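Aminotransferase, class IV (Brucella abortus, PDB 4TVI) probably transfers the amino group of leucine, isoleucine or valine to 2-oxoglutarate, using a pyridoxal 5'-phosphate cofactor. Local coordinates at residues Leu78-Ala83 / Thr242-Ile247; Gly210-Thr215 / Phe229-Asn234. One frame throughout, in Å; residues are numbered along the deposited sequence.

How the contacts relate
Contact 1 lies nearer the surface and is polar: an arginine and a glutamine bridge helices 78-91 and 241-252. Contact 2 is buried and made of van der Waals contacts, with a proline ring of strand 227-231 on two backbone carbonyls and a valine branch of strand 212-215. Their centres are about 18 Å apart. Strand 227-231 and helix 241-252 follow each other in the chain, and Arg243 ties the two contacts together through a probable hydrogen bond from its NH2 to the carbonyl O of Pro231. Both contacts also border the cofactor site. Thr242 of contact 1 binds the cofactor phosphate, while Glu214 of contact 2 lies close to the pyridine nitrogen.

Contact 1. Residues Leu78-Ala83 / Thr242-Ile247; sequences LDRHSA and TRQRVI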
loop_
_atom_site.group_PDB
_atom_site.type_symbol
_atom_site.label_atom_id
_atom_site.label_comp_id
_atom_site.label_asym_id
_atom_site.label_seq_id
_atom_site.Cartn_x
_atom_site.Cartn_y
_atom_site.Cartn_z
ATOM N N LEU A 78 2.406 13.747 21.890
ATOM C CA LEU A 78 1.068 13.462 21.370
ATOM C C LEU A 78 0.656 14.536 20.364
ATOM O O LEU A 78 -0.035 14.251 19.386
ATOM C CB LEU A 78 0.036 13.368 22.500
ATOM C CG LEU A 78 -1.432 13.253 22.064
ATOM C CD1 LEU A 78 -1.639 12.045 21.150
ATOM C CD2 LEU A 78 -2.353 13.170 23.278
ATOM N N ASP A 79 1.072 15.774 20.615
ATOM C CA ASP A 79 0.702 16.875 19.739
ATOM C C ASP A 79 1.365 16.732 18.373
ATOM O O ASP A 79 0.729 16.965 17.344
ATOM C CB ASP A 79 1.058 18.226 20.372
ATOM C CG ASP A 79 2.519 18.316 20.808
ATOM O OD1 ASP A 79 3.164 17.270 21.022
ATOM O OD2 ASP A 79 3.022 19.449 20.946
ATOM N N ARG A 80 2.633 16.329 18.364
ATOM C CA ARG A 80 3.362 16.157 17.109
ATOM C C ARG A 80 2.809 14.985 16.303
ATOM O O ARG A 80 2.642 15.082 15.091
ATOM C CB ARG A 80 4.857 15.946 17.367
ATOM C CG ARG A 80 5.535 17.084 18.117
ATOM C CD ARG A 80 7.026 17.082 17.847
ATOM N NE ARG A 80 7.331 17.401 16.450
ATOM C CZ ARG A 80 8.512 17.187 15.877
ATOM N NH1 ARG A 80 9.497 16.642 16.579
ATOM N NH2 ARG A 80 8.709 17.512 14.606
ATOM N N HIS A 81 2.525 13.881 16.985
ATOM C CA HIS A 81 1.953 12.707 16.336
ATOM C C HIS A 81 0.569 13.007 15.765
ATOM O O HIS A 81 0.213 12.513 14.693
ATOM C CB HIS A 81 1.885 11.532 17.318
ATOM C CG HIS A 81 3.207 10.873 17.568
ATOM N ND1 HIS A 81 3.877 10.157 16.597
ATOM C CD2 HIS A 81 3.983 10.816 18.677
ATOM C CE1 HIS A 81 5.003 9.683 17.099
ATOM N NE2 HIS A 81 5.093 10.072 18.360
ATOM N N SER A 82 -0.205 13.820 16.480
ATOM C CA SER A 82 -1.531 14.216 16.012
ATOM C C SER A 82 -1.422 15.043 14.741
ATOM O O SER A 82 -2.185 14.845 13.788
ATOM C CB SER A 82 -2.275 15.008 17.086
ATOM O OG SER A 82 -2.482 14.211 18.237
ATOM N N ALA A 83 -0.455 15.957 14.725
ATOM C CA ALA A 83 -0.260 16.835 13.581
ATOM C C ALA A 83 0.186 16.059 12.343
ATOM O O ALA A 83 -0.223 16.378 11.228
ATOM C CB ALA A 83 0.752 17.919 13.913
ATOM N N THR A 242 10.003 10.425 17.527
ATOM C CA THR A 242 10.779 9.931 18.660
ATOM C C THR A 242 12.262 10.161 18.397
ATOM O O THR A 242 13.008 10.562 19.288
ATOM C CB THR A 242 10.537 8.436 18.923
ATOM O OG1 THR A 242 9.146 8.134 18.753
ATOM C CG2 THR A 242 10.976 8.068 20.339
ATOM N N ARG A 243 12.666 9.904 17.156
ATOM C CA ARG A 243 14.035 10.129 16.688
ATOM C C ARG A 243 14.498 11.559 16.949
ATOM O O ARG A 243 15.559 11.778 17.533
ATOM C CB ARG A 243 14.133 9.818 15.189
ATOM C CG ARG A 243 15.437 10.264 14.523
ATOM C CD ARG A 243 15.289 10.256 13.007
ATOM N NE ARG A 243 16.535 10.608 12.341
ATOM C CZ ARG A 243 16.946 11.853 12.136
ATOM N NH1 ARG A 243 16.198 12.879 12.536
ATOM N NH2 ARG A 243 18.107 12.070 11.535
ATOM N N GLN A 244 13.686 12.526 16.529
ATOM C CA GLN A 244 14.006 13.938 16.712
ATOM C C GLN A 244 14.098 14.302 18.190
ATOM O O GLN A 244 14.951 15.091 18.587
ATOM C CB GLN A 244 12.957 14.817 16.030
ATOM C CG GLN A 244 12.870 14.645 14.518
ATOM C CD GLN A 244 11.664 15.353 13.930
ATOM O OE1 GLN A 244 11.324 16.468 14.329
ATOM N NE2 GLN A 244 10.998 14.697 12.988
ATOM N N ARG A 245 13.209 13.731 18.998
ATOM C CA ARG A 245 13.194 14.017 20.426
ATOM C C ARG A 245 14.470 13.511 21.087
ATOM O O ARG A 245 15.074 14.215 21.896
ATOM C CB ARG A 245 11.965 13.393 21.097
ATOM C CG ARG A 245 11.857 13.712 22.593
ATOM C CD ARG A 245 11.766 15.222 22.824
ATOM N NE ARG A 245 10.584 15.786 22.181
ATOM C CZ ARG A 245 10.302 17.084 22.119
ATOM N NH1 ARG A 245 11.123 17.975 22.665
ATOM N NH2 ARG A 245 9.193 17.488 21.511
ATOM N N VAL A 246 14.873 12.291 20.736
ATOM C CA VAL A 246 16.079 11.674 21.289
ATOM C C VAL A 246 17.349 12.435 20.872
ATOM O O VAL A 246 18.257 12.654 21.687
ATOM C CB VAL A 246 16.184 10.192 20.859
ATOM C CG1 VAL A 246 17.578 9.626 21.143
ATOM C CG2 VAL A 246 15.105 9.360 21.545
ATOM N N ILE A 247 17.397 12.861 19.614
ATOM C CA ILE A 247 18.518 13.662 19.129
ATOM C C ILE A 247 18.614 14.960 19.923
ATOM O O ILE A 247 19.689 15.350 20.372
ATOM C CB ILE A 247 18.379 13.990 17.628
ATOM C CG1 ILE A 247 18.550 12.726 16.780
ATOM C CG2 ILE A 247 19.390 15.037 17.216
ATOM C CD1 ILE A 247 18.246 12.950 15.305
HETATM O O HOH W 1 7.058 9.264 20.093
#
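Arg80 and Gln244 meet between helices 78-91 and 241-252. The arginine presents its NH1 and NH2 end to a single acceptor, Gln244 OE1. Arg80 NH2 lies 2.8 Å from Gln244 OE1, and Arg80 NH1 lies 2.9 Å from the same oxygen. Both bonds are bent, with N-H...O angles of 142° for NH1 and 146° for NH2. The oxygen sits in the guanidinium plane, but the two planar groups are turned 69° apart. Both nitrogens approach the oxygen from one face of the amide, NH1 well above the carbonyl plane and off the lone pairs, NH2 tilted less. The other end of the amide is fixed too, since Gln244 NE2 bonds to the carbonyl O of Asn239.

Arg245 NH2 also comes within 4.3 Å of Arg80 CD. Its main polar partner is Asp77, just before helix 78-91, so this salt bridge also joins the two helix regions. A water forms a second link. It lies 2.7 Å from His81 NE2, at the edge of the ring, and donates to Thr242 OG1. The other ring nitrogen, His81 ND1, hydrogen-bonds to Asp66 OD1.

Helix 78-91 follows strand 64-70 of the antiparallel sheet, and helix 241-252 follows strand 227-231 of the mixed sheet. The contact thus spans the two halves of the class IV fold.

The double grip on one oxygen probably polarises the Gln244 carbonyl and helps hold its amide in one orientation. The water bridge connects His81 to Thr242, which hydrogen-bonds the cofactor phosphate near the start of its helix.

Contact 2. Residues Gly210-Thr215 / Phe229-Asn234; sequences GNVAET and FTPVPN
Strand 212-215 of the mixed sheet carries a classic beta bulge at Ala213 and Glu214, and Pro231, at the end of strand 227-231, packs against it. Both bulge residues face Val205 of strand 202-206, with which the strand pairs antiparallel. The ring of Pro231 lies against two successive carbonyl oxygens. Pro231 CB is 3.4 Å from Val212 O, and Pro231 CG is 3.4 Å from Ala213 O. These are packing contacts of ring carbons on backbone oxygens. The valine adds an apolar touch, with Val212 CG1 4.0 Å from Pro231 CG. CG1 stands opposite the backbone N (chi1 176°), and this branch is the one that meets the ring.

The two strands do not pair here. Their closest CA atoms, those of Ala213 and Pro231, are 5.8 Å apart. Each strand has backbone partners elsewhere: 212-215 bonds to Val205 and Leu262, and 229-231 to Met222 and His258. Next to Ala213, Glu214 OE1 lies close to N1 of the cofactor-modified residue at position 180.

A glutamate near the pyridine nitrogen of the cofactor is a feature of class IV aminotransferases. In this one, the bulged strand carrying it is packed against the proline at the end of strand 227-231.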
loop_
_atom_site.group_PDB
_atom_site.type_symbol
_atom_site.label_atom_id
_atom_site.label_comp_id
_atom_site.label_asym_id
_atom_site.label_seq_id
_atom_site.Cartn_x
_atom_site.Cartn_y
_atom_site.Cartn_z
ATOM N N GLY A 210 22.094 2.365 -1.413
ATOM C CA GLY A 210 22.855 1.425 -0.611
ATOM C C GLY A 210 23.251 2.016 0.733
ATOM O O GLY A 210 24.059 1.443 1.463
ATOM N N ASN A 211 22.671 3.160 1.076
ATOM C CA ASN A 211 22.941 3.769 2.370
ATOM C C ASN A 211 21.857 3.396 3.373
ATOM O O ASN A 211 20.676 3.343 3.026
ATOM C CB ASN A 211 23.038 5.284 2.228
ATOM C CG ASN A 211 24.186 5.702 1.339
ATOM O OD1 ASN A 211 25.283 5.162 1.443
ATOM N ND2 ASN A 211 23.944 6.674 0.464
ATOM N N VAL A 212 22.266 3.126 4.612
ATOM C CA VAL A 212 21.329 2.736 5.656
ATOM C C VAL A 212 20.271 3.809 5.849
ATOM O O VAL A 212 20.590 4.998 5.908
ATOM C CB VAL A 212 22.043 2.465 6.995
ATOM C CG1 VAL A 212 21.032 2.150 8.082
ATOM C CG2 VAL A 212 23.028 1.319 6.845
ATOM N N ALA A 213 19.015 3.377 5.920
ATOM C CA ALA A 213 17.895 4.270 6.161
ATOM C C ALA A 213 17.365 4.108 7.583
ATOM O O ALA A 213 17.236 5.078 8.322
ATOM C CB ALA A 213 16.785 4.007 5.153
ATOM N N GLU A 214 17.050 2.870 7.949
ATOM C CA GLU A 214 16.430 2.564 9.233
ATOM C C GLU A 214 16.291 1.058 9.351
ATOM O O GLU A 214 16.826 0.320 8.522
ATOM C CB GLU A 214 15.059 3.237 9.363
ATOM C CG GLU A 214 14.111 2.928 8.205
ATOM C CD GLU A 214 12.693 3.400 8.468
ATOM O OE1 GLU A 214 12.452 3.956 9.558
ATOM O OE2 GLU A 214 11.824 3.222 7.588
ATOM N N THR A 215 15.563 0.595 10.364
ATOM C CA THR A 215 15.240 -0.822 10.429
ATOM C C THR A 215 13.928 -1.024 9.685
ATOM O O THR A 215 13.378 -0.074 9.137
ATOM C CB THR A 215 15.134 -1.349 11.880
ATOM O OG1 THR A 215 13.819 -1.113 12.390
ATOM C CG2 THR A 215 16.171 -0.672 12.781
ATOM N N PHE A 229 25.617 8.297 15.940
ATOM C CA PHE A 229 25.399 8.482 14.507
ATOM C C PHE A 229 24.043 7.906 14.114
ATOM O O PHE A 229 23.640 6.853 14.606
ATOM C CB PHE A 229 26.506 7.813 13.677
ATOM C CG PHE A 229 27.885 8.380 13.914
ATOM C CD1 PHE A 229 28.648 7.964 14.999
ATOM C CD2 PHE A 229 28.425 9.314 13.041
ATOM C CE1 PHE A 229 29.921 8.479 15.212
ATOM C CE2 PHE A 229 29.699 9.831 13.250
ATOM C CZ PHE A 229 30.445 9.413 14.334
ATOM N N THR A 230 23.345 8.606 13.228
ATOM C CA THR A 230 22.056 8.160 12.730
ATOM C C THR A 230 21.898 8.642 11.290
ATOM O O THR A 230 22.389 9.721 10.944
ATOM C CB THR A 230 20.900 8.681 13.616
ATOM O OG1 THR A 230 19.666 8.057 13.237
ATOM C CG2 THR A 230 20.757 10.186 13.499
ATOM N N PRO A 231 21.239 7.834 10.441
ATOM C CA PRO A 231 21.063 8.197 9.031
ATOM C C PRO A 231 20.464 9.584 8.844
ATOM O O PRO A 231 19.466 9.922 9.488
ATOM C CB PRO A 231 20.105 7.124 8.512
ATOM C CG PRO A 231 20.397 5.941 9.355
ATOM C CD PRO A 231 20.732 6.482 10.724
ATOM N N VAL A 232 21.072 10.378 7.970
ATOM C CA VAL A 232 20.530 11.690 7.657
ATOM C C VAL A 232 19.203 11.481 6.931
ATOM O O VAL A 232 19.108 10.634 6.035
ATOM C CB VAL A 232 21.507 12.536 6.794
ATOM C CG1 VAL A 232 21.884 11.806 5.510
ATOM C CG2 VAL A 232 20.914 13.902 6.479
ATOM N N PRO A 233 18.156 12.211 7.350
ATOM C CA PRO A 233 16.864 12.112 6.660
ATOM C C PRO A 233 17.010 12.486 5.200
ATOM O O PRO A 233 17.534 13.561 4.921
ATOM C CB PRO A 233 15.984 13.128 7.397
ATOM C CG PRO A 233 16.619 13.275 8.749
ATOM C CD PRO A 233 18.099 13.127 8.505
ATOM N N ASN A 234 16.587 11.619 4.285
ATOM C CA ASN A 234 16.663 11.949 2.866
ATOM C C ASN A 234 15.339 11.665 2.158
ATOM O O ASN A 234 15.259 11.708 0.936
ATOM C CB ASN A 234 17.810 11.190 2.185
ATOM C CG ASN A 234 17.587 9.678 2.138
ATOM O OD1 ASN A 234 16.596 9.155 2.658
ATOM N ND2 ASN A 234 18.517 8.972 1.503
#